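Side-chain contacts in cytosine-specific methyltransferase (Escherichia coli O157:H7 EDL933, PDB 3G7U), which probably methylates carbon 5 of cytosine bases in DNA, using S-adenosyl-L-methionine as the methyl donor: residues P310-P313 with V318-P321; Y198-I203 with A324-G329; L271-T276 with S282-P287; T258-S261 with R267-S270. One frame throughout, in Å; residues are numbered along the deposited sequence.

In the fold
The four contacts lie on one side of the chain's centre and tie together chain between residues 198 and 329. Contact 1 is the buried middle of the group: its segments touch those of each of the others. Contacts 2, 3 and 4 are partly buried, contact 3 with several exposed residues. Contacts 1 and 2 both involve helix 321-328, which Pro-321 begins and from which Arg-326 projects; contact 4 uses helix 262-269. Contact 1 is mainly aliphatic, contact 2 rests on a charged arginine and a water, contact 3 combines backbone, hydroxyl and arginine bonds with a proline-on-phenylalanine contact, and contact 4 pairs two aromatic rings. Val-318 to His-260 and His-312 to Arg-284 are hydrogen-bonded links between contacts.

Contact 1 (P310-P313 with V318-P321); sequences PIHP and VITP
Segments 310-313 and 318-321 come together at one backbone bridge, where the CA atoms of Ile-311 and Val-318 lie 4.2 Å apart, and then diverge. The bridge is carried by Ile-319 N, which donates to Pro-310 O at 3.0 Å with an N-H...O angle of 153°. Proline has no N-H to offer but keeps a full carbonyl acceptor, so it can serve at this end. Val-318 CA adds a weaker C-H...O approach to the same oxygen. Ile-319 CG1 sits between its backbone N and carbonyl carbon (chi1 61°), and from there CD1 reaches the Pro-310 ring, 3.7 Å from CD. The other branch, CG2, rests 3.8 Å from His-312 N. A beta-branched residue thus covers two neighbours at once. Ile-311 and Val-318 meet by their methyls, CD1 and CG1 at 3.7 Å. The imidazole of His-312 is occupied elsewhere: ND1 is hydrogen-bonded to the backbone N atoms of Tyr-314 and His-315. Past the bridge, Thr-320 is the N-cap of helix 321-328, and Glu-323 returns a carboxylate bond to Thr-320 N, consistent with a capping box. The run from Ile-319 through this helix start lies within the region of conserved motif IX of the C5-cytosine methyltransferases.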
loop_
_atom_site.group_PDB
_atom_site.type_symbol
_atom_site.label_atom_id
_atom_site.label_comp_id
_atom_site.label_asym_id
_atom_site.label_seq_id
_atom_site.Cartn_x
_atom_site.Cartn_y
_atom_site.Cartn_z
ATOM N N PRO A 310 -9.932 -13.187 -6.059
ATOM C CA PRO A 310 -9.979 -13.484 -7.492
ATOM C C PRO A 310 -9.600 -14.934 -7.756
ATOM O O PRO A 310 -8.865 -15.548 -6.970
ATOM C CB PRO A 310 -8.872 -12.594 -8.078
ATOM C CG PRO A 310 -8.696 -11.500 -7.040
ATOM C CD PRO A 310 -8.925 -12.155 -5.743
ATOM N N ILE A 311 -10.095 -15.470 -8.865
ATOM C CA ILE A 311 -9.724 -16.801 -9.346
ATOM C C ILE A 311 -8.585 -16.652 -10.324
ATOM O O ILE A 311 -8.579 -15.723 -11.178
ATOM C CB ILE A 311 -10.944 -17.481 -10.045
ATOM C CG1 ILE A 311 -12.160 -17.475 -9.116
ATOM C CG2 ILE A 311 -10.632 -18.893 -10.564
ATOM C CD1 ILE A 311 -11.942 -18.128 -7.783
ATOM N N HIS A 312 -7.616 -17.550 -10.218
ATOM C CA HIS A 312 -6.472 -17.562 -11.082
ATOM C C HIS A 312 -6.920 -17.759 -12.551
ATOM O O HIS A 312 -7.909 -18.477 -12.790
ATOM C CB HIS A 312 -5.602 -18.733 -10.667
ATOM C CG HIS A 312 -4.218 -18.671 -11.209
ATOM N ND1 HIS A 312 -3.887 -19.156 -12.454
ATOM C CD2 HIS A 312 -3.077 -18.169 -10.682
ATOM C CE1 HIS A 312 -2.595 -18.953 -12.671
ATOM N NE2 HIS A 312 -2.077 -18.371 -11.604
ATOM N N PRO A 313 -6.229 -17.114 -13.511
ATOM C CA PRO A 313 -6.697 -17.180 -14.914
ATOM C C PRO A 313 -6.620 -18.571 -15.534
ATOM O O PRO A 313 -7.479 -18.915 -16.378
ATOM C CB PRO A 313 -5.755 -16.228 -15.644
ATOM C CG PRO A 313 -4.503 -16.170 -14.789
ATOM C CD PRO A 313 -5.027 -16.256 -13.385
ATOM N N VAL A 318 -8.694 -20.013 -6.136
ATOM C CA VAL A 318 -8.439 -18.621 -5.786
ATOM C C VAL A 318 -6.939 -18.370 -5.827
ATOM O O VAL A 318 -6.152 -19.322 -5.758
ATOM C CB VAL A 318 -8.986 -18.273 -4.392
ATOM C CG1 VAL A 318 -10.493 -18.456 -4.376
ATOM C CG2 VAL A 318 -8.386 -19.185 -3.341
ATOM N N ILE A 319 -6.534 -17.111 -5.990
ATOM C CA ILE A 319 -5.106 -16.752 -6.022
ATOM C C ILE A 319 -4.471 -16.906 -4.625
ATOM O O ILE A 319 -5.200 -16.917 -3.630
ATOM C CB ILE A 319 -4.890 -15.301 -6.601
ATOM C CG1 ILE A 319 -5.604 -14.244 -5.737
ATOM C CG2 ILE A 319 -5.320 -15.272 -8.132
ATOM C CD1 ILE A 319 -5.311 -12.788 -6.205
ATOM N N THR A 320 -3.142 -16.972 -4.560
ATOM C CA THR A 320 -2.414 -17.089 -3.327
ATOM C C THR A 320 -2.128 -15.693 -2.783
ATOM O O THR A 320 -2.237 -14.690 -3.506
ATOM C CB THR A 320 -1.053 -17.774 -3.541
ATOM O OG1 THR A 320 -0.261 -16.938 -4.368
ATOM C CG2 THR A 320 -1.215 -19.120 -4.209
ATOM N N PRO A 321 -1.800 -15.605 -1.491
ATOM C CA PRO A 321 -1.386 -14.280 -0.994
ATOM C C PRO A 321 -0.241 -13.661 -1.800
ATOM O O PRO A 321 -0.221 -12.444 -2.022
ATOM C CB PRO A 321 -0.915 -14.592 0.439
ATOM C CG PRO A 321 -1.710 -15.751 0.845
ATOM C CD PRO A 321 -1.904 -16.608 -0.419
#

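Contact 2 (Y198-I203 with A324-G329); sequences YGLPDI and AARLQG
Arg-326 projects from helix 321-328, which carries conserved motif IX of the C5-cytosine methyltransferases, to meet Tyr-198 and Leu-200 in the loop between helix 193-196 and strand 205-207. The contact covers a modest 139 Å² yet spans 121 residues of sequence, so one long side chain does the joining. Its CG lies anti to the carbonyl carbon (chi1 -71°) and the chain then runs extended from CG to NE, long enough to carry the guanidinium across to the loop. NH2 donates to Tyr-198 O at 2.9 Å, with a nearly straight N-H...O angle of 165°. The oxygen lies in the guanidinium plane, whereas NH2 stands above the plane of the carbonyl. Ala-196 O is a second acceptor for NH2, and NH1 forms a salt bridge with Asp-332, which probably balances the charge of this buried arginine. With its edges bonded in this way, the guanidinium has little freedom to rotate. Leu-200 points toward the helix and slides past the arginine in the opposite direction. Its apolar branch suits the flat, weakly hydrated face of the cation. Ile-218, Leu-230 and Trp-231 also touch the arginine side chain. At the helix end, Gly-329 leaves through positive phi in a Schellman motif. A water bridges the two segments, giving a hydrogen to Tyr-198 O at 2.7 Å and accepting one from Arg-326 NH1 at 2.8 Å, while Leu-200 CD2 sits 3.5 Å above the centre of the guanidinium.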
loop_
_atom_site.group_PDB
_atom_site.type_symbol
_atom_site.label_atom_id
_atom_site.label_comp_id
_atom_site.label_asym_id
_atom_site.label_seq_id
_atom_site.Cartn_x
_atom_site.Cartn_y
_atom_site.Cartn_z
ATOM N N TYR A 198 4.106 -14.040 -13.701
ATOM C CA TYR A 198 5.153 -14.795 -14.402
ATOM C C TYR A 198 6.064 -15.521 -13.439
ATOM O O TYR A 198 6.618 -14.895 -12.504
ATOM C CB TYR A 198 6.044 -13.881 -15.272
ATOM C CG TYR A 198 7.317 -14.598 -15.712
ATOM C CD1 TYR A 198 7.283 -15.474 -16.793
ATOM C CD2 TYR A 198 8.521 -14.460 -15.008
ATOM C CE1 TYR A 198 8.415 -16.167 -17.191
ATOM C CE2 TYR A 198 9.655 -15.170 -15.379
ATOM C CZ TYR A 198 9.574 -16.019 -16.484
ATOM O OH TYR A 198 10.657 -16.726 -16.901
ATOM N N GLY A 199 6.275 -16.817 -13.690
ATOM C CA GLY A 199 7.380 -17.561 -13.035
ATOM C C GLY A 199 7.079 -18.131 -11.655
ATOM O O GLY A 199 7.925 -18.782 -11.040
ATOM N N LEU A 200 5.864 -17.905 -11.168
ATOM C CA LEU A 200 5.441 -18.463 -9.893
ATOM C C LEU A 200 5.144 -19.962 -10.054
ATOM O O LEU A 200 4.835 -20.417 -11.175
ATOM C CB LEU A 200 4.197 -17.702 -9.382
ATOM C CG LEU A 200 4.393 -16.255 -8.866
ATOM C CD1 LEU A 200 3.045 -15.567 -8.693
ATOM C CD2 LEU A 200 5.155 -16.196 -7.535
ATOM N N PRO A 201 5.210 -20.741 -8.946
ATOM C CA PRO A 201 4.941 -22.182 -9.081
ATOM C C PRO A 201 3.538 -22.541 -9.572
ATOM O O PRO A 201 2.545 -21.951 -9.127
ATOM C CB PRO A 201 5.199 -22.745 -7.678
ATOM C CG PRO A 201 5.193 -21.567 -6.746
ATOM C CD PRO A 201 5.637 -20.363 -7.580
ATOM N N ASP A 202 3.456 -23.516 -10.485
ATOM C CA ASP A 202 2.156 -24.009 -10.952
ATOM C C ASP A 202 1.509 -24.989 -9.983
ATOM O O ASP A 202 0.288 -25.200 -10.020
ATOM C CB ASP A 202 2.308 -24.705 -12.322
ATOM C CG ASP A 202 2.339 -23.715 -13.475
ATOM O OD1 ASP A 202 1.506 -22.769 -13.493
ATOM O OD2 ASP A 202 3.212 -23.872 -14.356
ATOM N N ILE A 203 2.343 -25.630 -9.166
ATOM C CA ILE A 203 1.875 -26.559 -8.138
ATOM C C ILE A 203 2.118 -25.950 -6.771
ATOM O O ILE A 203 3.265 -25.663 -6.412
ATOM C CB ILE A 203 2.604 -27.927 -8.187
ATOM C CG1 ILE A 203 2.540 -28.570 -9.580
ATOM C CG2 ILE A 203 2.082 -28.862 -7.084
ATOM C CD1 ILE A 203 1.164 -28.874 -10.081
ATOM N N ALA A 324 -1.682 -12.162 -4.960
ATOM C CA ALA A 324 -2.346 -10.919 -4.634
ATOM C C ALA A 324 -1.350 -9.780 -4.381
ATOM O O ALA A 324 -1.584 -8.625 -4.829
ATOM C CB ALA A 324 -3.242 -11.107 -3.425
ATOM N N ALA A 325 -0.269 -10.092 -3.668
ATOM C CA ALA A 325 0.803 -9.103 -3.364
ATOM C C ALA A 325 1.390 -8.593 -4.651
ATOM O O ALA A 325 1.606 -7.382 -4.811
ATOM C CB ALA A 325 1.901 -9.723 -2.524
ATOM N N ARG A 326 1.666 -9.514 -5.599
ATOM C CA ARG A 326 2.218 -9.065 -6.859
ATOM C C ARG A 326 1.233 -8.173 -7.598
ATOM O O ARG A 326 1.601 -7.132 -8.163
ATOM C CB ARG A 326 2.575 -10.264 -7.728
ATOM C CG ARG A 326 3.761 -11.043 -7.235
ATOM C CD ARG A 326 4.434 -11.666 -8.426
ATOM N NE ARG A 326 5.716 -12.353 -8.141
ATOM C CZ ARG A 326 6.308 -13.149 -9.020
ATOM N NH1 ARG A 326 7.446 -13.777 -8.731
ATOM N NH2 ARG A 326 5.725 -13.330 -10.204
ATOM N N LEU A 327 -0.021 -8.569 -7.615
ATOM C CA LEU A 327 -0.990 -7.796 -8.343
ATOM C C LEU A 327 -1.204 -6.407 -7.719
ATOM O O LEU A 327 -1.610 -5.477 -8.398
ATOM C CB LEU A 327 -2.303 -8.579 -8.399
ATOM C CG LEU A 327 -2.155 -9.879 -9.210
ATOM C CD1 LEU A 327 -3.415 -10.729 -8.979
ATOM C CD2 LEU A 327 -2.034 -9.537 -10.737
ATOM N N GLN A 328 -0.911 -6.267 -6.430
ATOM C CA GLN A 328 -1.093 -4.983 -5.748
ATOM C C GLN A 328 0.139 -4.090 -5.892
ATOM O O GLN A 328 0.060 -2.904 -5.612
ATOM C CB GLN A 328 -1.456 -5.256 -4.270
ATOM C CG GLN A 328 -1.731 -4.088 -3.381
ATOM C CD GLN A 328 -2.994 -3.348 -3.739
ATOM O OE1 GLN A 328 -3.857 -3.846 -4.471
ATOM N NE2 GLN A 328 -3.108 -2.129 -3.222
ATOM N N GLY A 329 1.234 -4.629 -6.424
ATOM C CA GLY A 329 2.453 -3.881 -6.599
ATOM C C GLY A 329 3.469 -4.008 -5.479
ATOM O O GLY A 329 4.391 -3.200 -5.389
HETATM O O HOH W 1 8.630 -15.321 -10.717
#

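Contact 3 (L271-T276 with S282-P287); sequences LSFGET and STRLDP
Arg-284 turns toward Leu-271 because its CG is anti to the backbone N (chi1 171°) and its chain bends at chi3 (-95°), which swings NH1 round to Leu-271 O. The two segments form a short antiparallel pairing, with a type II beta turn from Ser-272 to Glu-275 built into one of them. NH1 donates to Leu-271 O at 2.9 Å, near the guanidinium plane, while NE bonds His-312 O; a long cation can thus gather carbonyls from two parts of the same long connection. The backbones are joined by Gly-274 N to Arg-284 O and Arg-284 N to Glu-275 O, both 2.9 Å. Gly-274 takes the positive phi of the turn, where a side chain would strike the preceding carbonyl. The turn is closed by Glu-275 N to Ser-272 O, and Glu-275 OE1 also accepts from Ser-272 N. At one end Thr-276 and Thr-283 share a hydroxyl-hydroxyl bond, OG1 to OG1 2.9 Å, small branched residues suited to a partly open edge. At the other end a flat aromatic receives a rigid ring: Pro-287 CD stands over the Phe-273 face in a CH-pi contact, 3.4 Å from the ring centroid and 10° off its normal.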
loop_
_atom_site.group_PDB
_atom_site.type_symbol
_atom_site.label_atom_id
_atom_site.label_comp_id
_atom_site.label_asym_id
_atom_site.label_seq_id
_atom_site.Cartn_x
_atom_site.Cartn_y
_atom_site.Cartn_z
ATOM N N LEU A 271 -14.803 -21.314 -15.747
ATOM C CA LEU A 271 -14.921 -19.860 -15.900
ATOM C C LEU A 271 -14.082 -19.328 -17.066
ATOM O O LEU A 271 -12.919 -19.708 -17.259
ATOM C CB LEU A 271 -14.585 -19.136 -14.583
ATOM C CG LEU A 271 -15.515 -19.389 -13.393
ATOM C CD1 LEU A 271 -14.971 -18.699 -12.156
ATOM C CD2 LEU A 271 -16.955 -18.919 -13.667
ATOM N N SER A 272 -14.692 -18.486 -17.892
ATOM C CA SER A 272 -13.931 -17.777 -18.913
ATOM C C SER A 272 -13.267 -16.564 -18.245
ATOM O O SER A 272 -13.694 -16.118 -17.173
ATOM C CB SER A 272 -14.832 -17.338 -20.085
ATOM O OG SER A 272 -15.259 -18.441 -20.881
ATOM N N PHE A 273 -12.222 -16.039 -18.873
ATOM C CA PHE A 273 -11.575 -14.814 -18.400
ATOM C C PHE A 273 -12.594 -13.704 -18.077
ATOM O O PHE A 273 -13.529 -13.453 -18.846
ATOM C CB PHE A 273 -10.583 -14.333 -19.439
ATOM C CG PHE A 273 -9.515 -15.338 -19.778
ATOM C CD1 PHE A 273 -9.018 -16.216 -18.822
ATOM C CD2 PHE A 273 -8.971 -15.375 -21.050
ATOM C CE1 PHE A 273 -7.995 -17.124 -19.143
ATOM C CE2 PHE A 273 -7.960 -16.286 -21.381
ATOM C CZ PHE A 273 -7.480 -17.166 -20.424
ATOM N N GLY A 274 -12.469 -13.087 -16.907
ATOM C CA GLY A 274 -13.375 -12.015 -16.529
ATOM C C GLY A 274 -14.708 -12.446 -15.964
ATOM O O GLY A 274 -15.481 -11.601 -15.474
ATOM N N GLU A 275 -14.999 -13.748 -16.006
ATOM C CA GLU A 275 -16.300 -14.236 -15.546
ATOM C C GLU A 275 -16.398 -14.341 -14.035
ATOM O O GLU A 275 -15.488 -14.831 -13.372
ATOM C CB GLU A 275 -16.639 -15.589 -16.206
ATOM C CG GLU A 275 -18.109 -15.967 -16.141
ATOM C CD GLU A 275 -18.408 -17.345 -16.718
ATOM O OE1 GLU A 275 -17.594 -17.897 -17.504
ATOM O OE2 GLU A 275 -19.482 -17.874 -16.367
ATOM N N THR A 276 -17.514 -13.882 -13.495
ATOM C CA THR A 276 -17.783 -13.972 -12.090
ATOM C C THR A 276 -18.531 -15.282 -11.866
ATOM O O THR A 276 -19.451 -15.611 -12.620
ATOM C CB THR A 276 -18.606 -12.773 -11.645
ATOM O OG1 THR A 276 -17.954 -11.578 -12.092
ATOM C CG2 THR A 276 -18.736 -12.721 -10.151
ATOM N N SER A 282 -16.701 -14.853 -6.836
ATOM C CA SER A 282 -15.324 -14.664 -7.224
ATOM C C SER A 282 -15.236 -14.555 -8.738
ATOM O O SER A 282 -15.991 -15.206 -9.464
ATOM C CB SER A 282 -14.474 -15.827 -6.717
ATOM O OG SER A 282 -14.026 -15.626 -5.383
ATOM N N THR A 283 -14.304 -13.735 -9.214
ATOM C CA THR A 283 -14.186 -13.483 -10.626
ATOM C C THR A 283 -12.868 -13.981 -11.116
ATOM O O THR A 283 -11.833 -13.701 -10.511
ATOM C CB THR A 283 -14.282 -11.961 -10.943
ATOM O OG1 THR A 283 -15.531 -11.454 -10.469
ATOM C CG2 THR A 283 -14.164 -11.705 -12.422
ATOM N N ARG A 284 -12.880 -14.717 -12.219
ATOM C CA ARG A 284 -11.629 -15.118 -12.845
ATOM C C ARG A 284 -10.904 -13.939 -13.473
ATOM O O ARG A 284 -11.501 -13.145 -14.212
ATOM C CB ARG A 284 -11.845 -16.260 -13.847
ATOM C CG ARG A 284 -10.644 -16.607 -14.705
ATOM C CD ARG A 284 -10.751 -18.006 -15.256
ATOM N NE ARG A 284 -10.048 -18.980 -14.416
ATOM C CZ ARG A 284 -10.069 -20.291 -14.604
ATOM N NH1 ARG A 284 -10.794 -20.813 -15.598
ATOM N NH2 ARG A 284 -9.378 -21.085 -13.789
ATOM N N LEU A 285 -9.614 -13.828 -13.158
ATOM C CA LEU A 285 -8.745 -12.820 -13.748
ATOM C C LEU A 285 -8.581 -13.051 -15.245
ATOM O O LEU A 285 -8.520 -14.193 -15.712
ATOM C CB LEU A 285 -7.363 -12.843 -13.105
ATOM C CG LEU A 285 -7.307 -12.413 -11.623
ATOM C CD1 LEU A 285 -6.028 -12.845 -10.961
ATOM C CD2 LEU A 285 -7.441 -10.900 -11.539
ATOM N N ASP A 286 -8.504 -11.947 -15.984
ATOM C CA ASP A 286 -8.151 -11.989 -17.394
ATOM C C ASP A 286 -6.667 -11.770 -17.435
ATOM O O ASP A 286 -6.165 -10.741 -16.940
ATOM C CB ASP A 286 -8.921 -10.880 -18.139
ATOM C CG ASP A 286 -8.574 -10.779 -19.643
ATOM O OD1 ASP A 286 -7.608 -11.387 -20.172
ATOM O OD2 ASP A 286 -9.295 -10.003 -20.306
ATOM N N PRO A 287 -5.933 -12.720 -18.037
ATOM C CA PRO A 287 -4.472 -12.621 -18.090
ATOM C C PRO A 287 -3.938 -11.394 -18.846
ATOM O O PRO A 287 -2.811 -10.953 -18.589
ATOM C CB PRO A 287 -4.048 -13.913 -18.796
ATOM C CG PRO A 287 -5.261 -14.415 -19.458
ATOM C CD PRO A 287 -6.441 -13.931 -18.713
#

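Contact 4 (T258-S261 with R267-S270); sequences TLHS and RYAS
His-260 and Tyr-268 present their rings at nearly a right angle: the edge of the tyrosine meets the face of the histidine, with planes at 81° and centroids 5.3 Å apart. This is a T-shaped stack, and the tyrosine's CE2 corner does the touching. CE2 stands over the centre of the imidazole, 4.0 Å from both His-260 CE1 and His-260 NE2. Such an arrangement sets a slightly positive C-H edge against the electron-rich face of the neighbour. Both side chains have CG anti to their carbonyl carbon (chi1 -56° for His-260, -68° for Tyr-268), which directs the two rings at each other, from loop and from helix. On the opposite face of the imidazole, Thr-258 O lies off toward the rim. The histidine also has a polar role: NE2 is hydrogen-bonded to Val-318 N and must accept that bond, so a neutral ring would probably carry its proton on ND1. Aromatic character and a ring nitrogen are therefore both used. Tyr-268 is buried, and Ile-311 and Ser-280 touch its side chain as well. Ser-261, next to His-260, is the N-cap of helix 262-269, and its OG makes a weak bond to Val-264 N. The arrangement is a T-shaped aromatic pair between the residue before the N-cap of helix 262-269 and its last turn.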
loop_
_atom_site.group_PDB
_atom_site.type_symbol
_atom_site.label_atom_id
_atom_site.label_comp_id
_atom_site.label_asym_id
_atom_site.label_seq_id
_atom_site.Cartn_x
_atom_site.Cartn_y
_atom_site.Cartn_z
ATOM N N THR A 258 -5.395 -22.647 -1.357
ATOM C CA THR A 258 -6.575 -22.979 -0.573
ATOM C C THR A 258 -7.115 -24.297 -1.124
ATOM O O THR A 258 -7.185 -24.496 -2.340
ATOM C CB THR A 258 -7.601 -21.855 -0.681
ATOM O OG1 THR A 258 -7.069 -20.667 -0.104
ATOM C CG2 THR A 258 -8.914 -22.206 0.059
ATOM N N LEU A 259 -7.461 -25.226 -0.242
ATOM C CA LEU A 259 -8.113 -26.442 -0.673
ATOM C C LEU A 259 -9.594 -26.221 -1.059
ATOM O O LEU A 259 -10.387 -25.794 -0.207
ATOM C CB LEU A 259 -7.990 -27.485 0.440
ATOM C CG LEU A 259 -8.540 -28.869 0.166
ATOM C CD1 LEU A 259 -7.764 -29.546 -0.958
ATOM C CD2 LEU A 259 -8.489 -29.682 1.489
ATOM N N HIS A 260 -9.941 -26.535 -2.305
ATOM C CA HIS A 260 -11.319 -26.431 -2.812
ATOM C C HIS A 260 -11.919 -27.823 -3.058
ATOM O O HIS A 260 -11.223 -28.727 -3.516
ATOM C CB HIS A 260 -11.375 -25.661 -4.155
ATOM C CG HIS A 260 -10.781 -24.283 -4.108
ATOM N ND1 HIS A 260 -11.259 -23.298 -3.277
ATOM C CD2 HIS A 260 -9.777 -23.717 -4.821
ATOM C CE1 HIS A 260 -10.574 -22.182 -3.465
ATOM N NE2 HIS A 260 -9.657 -22.413 -4.392
ATOM N N SER A 261 -13.223 -27.977 -2.828
ATOM C CA SER A 261 -13.906 -29.217 -3.243
ATOM C C SER A 261 -13.870 -29.374 -4.772
ATOM O O SER A 261 -13.701 -28.383 -5.476
ATOM C CB SER A 261 -15.333 -29.210 -2.750
ATOM O OG SER A 261 -16.078 -28.265 -3.468
ATOM N N ARG A 267 -16.259 -25.930 -11.245
ATOM C CA ARG A 267 -16.927 -24.686 -11.515
ATOM C C ARG A 267 -15.907 -23.596 -11.887
ATOM O O ARG A 267 -16.132 -22.855 -12.845
ATOM C CB ARG A 267 -17.721 -24.285 -10.294
ATOM C CG ARG A 267 -19.058 -23.688 -10.587
ATOM C CD ARG A 267 -19.867 -23.604 -9.332
ATOM N NE ARG A 267 -19.318 -22.637 -8.391
ATOM C CZ ARG A 267 -19.240 -22.845 -7.080
ATOM N NH1 ARG A 267 -19.673 -23.990 -6.566
ATOM N NH2 ARG A 267 -18.718 -21.923 -6.286
ATOM N N TYR A 268 -14.788 -23.517 -11.160
ATOM C CA TYR A 268 -13.759 -22.513 -11.453
ATOM C C TYR A 268 -13.053 -22.807 -12.773
ATOM O O TYR A 268 -12.772 -21.884 -13.551
ATOM C CB TYR A 268 -12.712 -22.415 -10.331
ATOM C CG TYR A 268 -13.191 -21.856 -9.017
ATOM C CD1 TYR A 268 -14.442 -21.250 -8.874
ATOM C CD2 TYR A 268 -12.371 -21.923 -7.887
ATOM C CE1 TYR A 268 -14.864 -20.739 -7.655
ATOM C CE2 TYR A 268 -12.797 -21.398 -6.649
ATOM C CZ TYR A 268 -14.033 -20.810 -6.556
ATOM O OH TYR A 268 -14.434 -20.329 -5.346
ATOM N N ALA A 269 -12.762 -24.082 -13.031
ATOM C CA ALA A 269 -12.167 -24.494 -14.314
ATOM C C ALA A 269 -13.029 -24.069 -15.502
ATOM O O ALA A 269 -12.508 -23.838 -16.588
ATOM C CB ALA A 269 -11.945 -25.996 -14.348
ATOM N N SER A 270 -14.335 -23.942 -15.274
ATOM C CA SER A 270 -15.238 -23.639 -16.371
ATOM C C SER A 270 -15.389 -22.137 -16.621
ATOM O O SER A 270 -15.992 -21.727 -17.611
ATOM C CB SER A 270 -16.584 -24.327 -16.154
ATOM O OG SER A 270 -16.430 -25.735 -16.274
#